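Probable oxidoreductase (Pseudomonas aeruginosa, PDB 4B7C) probably catalyses NADP-dependent oxidation or reduction of a still unidentified substrate, as a member of the medium-chain dehydrogenase/reductase superfamily. Local coordinates at residues Y11-R16 with G56-A61. Sequence-based numbering, arbitrary orientation.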
loop_
_atom_site.group_PDB
_atom_site.type_symbol
_atom_site.label_atom_id
_atom_site.label_comp_id
_atom_site.label_asym_id
_atom_site.label_seq_id
_atom_site.Cartn_x
_atom_site.Cartn_y
_atom_site.Cartn_z
ATOM N N TYR B 11 32.474 6.199 18.753
ATOM C CA TYR B 11 32.552 5.982 17.319
ATOM C C TYR B 11 31.750 7.062 16.621
ATOM O O TYR B 11 30.534 7.167 16.804
ATOM C CB TYR B 11 32.055 4.606 16.911
ATOM C CG TYR B 11 33.135 3.574 16.937
ATOM C CD1 TYR B 11 34.139 3.570 15.971
ATOM C CD2 TYR B 11 33.163 2.594 17.925
ATOM C CE1 TYR B 11 35.139 2.616 15.988
ATOM C CE2 TYR B 11 34.163 1.647 17.955
ATOM C CZ TYR B 11 35.151 1.661 16.981
ATOM O OH TYR B 11 36.141 0.721 17.016
ATOM N N GLN B 12 32.453 7.877 15.841
ATOM C CA GLN B 12 31.819 8.932 15.062
ATOM C C GLN B 12 31.667 8.490 13.617
ATOM O O GLN B 12 32.449 7.685 13.123
ATOM C CB GLN B 12 32.631 10.213 15.107
ATOM C CG GLN B 12 32.780 10.796 16.495
ATOM C CD GLN B 12 33.712 11.992 16.531
ATOM O OE1 GLN B 12 34.361 12.315 15.537
ATOM N NE2 GLN B 12 33.792 12.650 17.686
ATOM N N LEU B 13 30.638 9.005 12.955
ATOM C CA LEU B 13 30.469 8.779 11.521
ATOM C C LEU B 13 31.488 9.639 10.779
ATOM O O LEU B 13 31.454 10.866 10.864
ATOM C CB LEU B 13 29.049 9.105 11.067
ATOM C CG LEU B 13 28.723 8.824 9.592
ATOM C CD1 LEU B 13 28.774 7.329 9.311
ATOM C CD2 LEU B 13 27.373 9.417 9.216
ATOM N N ALA B 14 32.388 8.979 10.056
ATOM C CA ALA B 14 33.542 9.647 9.435
ATOM C C ALA B 14 33.279 9.964 7.963
ATOM O O ALA B 14 33.619 11.037 7.479
ATOM C CB ALA B 14 34.784 8.785 9.566
ATOM N N GLN B 15 32.692 9.005 7.257
ATOM C CA GLN B 15 32.296 9.216 5.861
ATOM C C GLN B 15 31.095 8.352 5.500
ATOM O O GLN B 15 30.940 7.232 6.006
ATOM C CB GLN B 15 33.460 8.933 4.896
ATOM C CG GLN B 15 34.058 7.540 5.010
ATOM C CD GLN B 15 35.200 7.280 4.011
ATOM O OE1 GLN B 15 35.975 8.180 3.641
ATOM N NE2 GLN B 15 35.289 6.036 3.553
ATOM N N ARG B 16 30.269 8.867 4.592
ATOM C CA ARG B 16 29.078 8.156 4.141
ATOM C C ARG B 16 29.533 6.981 3.293
ATOM O O ARG B 16 30.258 7.177 2.316
ATOM C CB ARG B 16 28.149 9.078 3.331
ATOM C CG ARG B 16 28.001 10.455 3.963
ATOM C CD ARG B 16 26.600 11.000 3.986
ATOM N NE ARG B 16 26.033 10.442 5.183
ATOM C CZ ARG B 16 25.586 11.080 6.264
ATOM N NH1 ARG B 16 25.580 12.405 6.396
ATOM N NH2 ARG B 16 25.108 10.320 7.232
ATOM N N GLY B 56 20.545 2.747 7.172
ATOM C CA GLY B 56 19.761 3.893 6.727
ATOM C C GLY B 56 20.167 5.173 7.429
ATOM O O GLY B 56 20.186 6.252 6.824
ATOM N N TRP B 57 20.471 5.071 8.719
ATOM C CA TRP B 57 20.840 6.255 9.524
ATOM C C TRP B 57 22.123 6.866 9.064
ATOM O O TRP B 57 22.377 8.054 9.310
ATOM C CB TRP B 57 20.977 5.909 11.004
ATOM C CG TRP B 57 19.763 5.276 11.610
ATOM C CD1 TRP B 57 18.453 5.342 11.156
ATOM C CD2 TRP B 57 19.697 4.492 12.851
ATOM N NE1 TRP B 57 17.621 4.641 11.980
ATOM C CE2 TRP B 57 18.300 4.109 13.016
ATOM C CE3 TRP B 57 20.622 4.072 13.788
ATOM C CZ2 TRP B 57 17.869 3.333 14.084
ATOM C CZ3 TRP B 57 20.187 3.291 14.863
ATOM C CH2 TRP B 57 18.844 2.924 15.006
ATOM N N MET B 58 22.954 6.049 8.422
ATOM C CA MET B 58 24.232 6.515 7.887
ATOM C C MET B 58 24.109 7.214 6.527
ATOM O O MET B 58 24.979 8.003 6.146
ATOM C CB MET B 58 25.209 5.343 7.759
ATOM C CG MET B 58 25.788 4.896 9.090
ATOM S SD MET B 58 26.966 3.517 8.898
ATOM C CE MET B 58 25.864 2.113 8.833
ATOM N N ASN B 59 23.051 6.887 5.794
ATOM C CA ASN B 59 22.802 7.469 4.472
ATOM C C ASN B 59 22.253 8.892 4.530
ATOM O O ASN B 59 21.448 9.221 5.412
ATOM C CB ASN B 59 21.833 6.570 3.681
ATOM C CG ASN B 59 22.492 5.330 3.129
ATOM O OD1 ASN B 59 23.707 5.260 2.971
ATOM N ND2 ASN B 59 21.684 4.337 2.817
ATOM N N ASP B 60 22.666 9.703 3.552
ATOM C CA ASP B 60 22.228 11.091 3.409
ATOM C C ASP B 60 21.004 11.100 2.503
ATOM O O ASP B 60 21.063 11.077 1.265
ATOM C CB ASP B 60 23.351 12.016 2.913
ATOM C CG ASP B 60 23.169 13.462 3.387
ATOM O OD1 ASP B 60 22.194 13.766 4.114
ATOM O OD2 ASP B 60 24.013 14.301 3.030
ATOM N N ALA B 61 19.865 11.089 3.165
ATOM C CA ALA B 61 18.625 10.756 2.524
ATOM C C ALA B 61 17.573 11.090 3.542
ATOM O O ALA B 61 17.763 10.854 4.725
ATOM C CB ALA B 61 18.580 9.276 2.171
#
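Met-58 of the short helix 53-58, in the GroES-like N-terminal part of this reductase, is tied to the strand 7-13 region by Arg-16, whose guanidinium takes hold of the Met-58 carbonyl. It illustrates how an arginine can bind a main-chain carbonyl of a neighbouring segment. The grip is side-on, with two N-H groups converging on one oxygen: Arg-16 NE lies 2.8 Å and Arg-16 NH2 2.6 Å from Met-58 O, with N-H...O angles of 140° and 149°. That oxygen sits close to the guanidinium plane, yet the two donors reach it differently, NE only slightly tilted from the carbonyl plane and NH2 well above it. Bends at chi2 (-137°) and chi3 bring the group round to this position. NH2 also donates to Val-68 O, so a second backbone carbonyl helps fix the group's rotation. Asn-59 O and Asp-60 N lie over one guanidinium face, while Asp-60 CB rests 3.6 Å from Arg-16 CD. Asp-60 OD2 stands 4.2 Å from Arg-16 NH1, well out of the guanidinium plane and beyond a salt bridge, so the attraction is probably electrostatic alone. Deeper in, Leu-13 CD1 packs against Met-58 CG at 3.9 Å. Phe-26 and Leu-320 also touch the Met-58 side chain, extending this apolar layer to strand 26-32 and helix 316-321. Apolar contact and arginine-carbonyl bonding thus join the two-stranded antiparallel sheet 7-13/26-32 to helix 53-58 in the GroES-like N-terminal domain of medium-chain dehydrogenase/reductases.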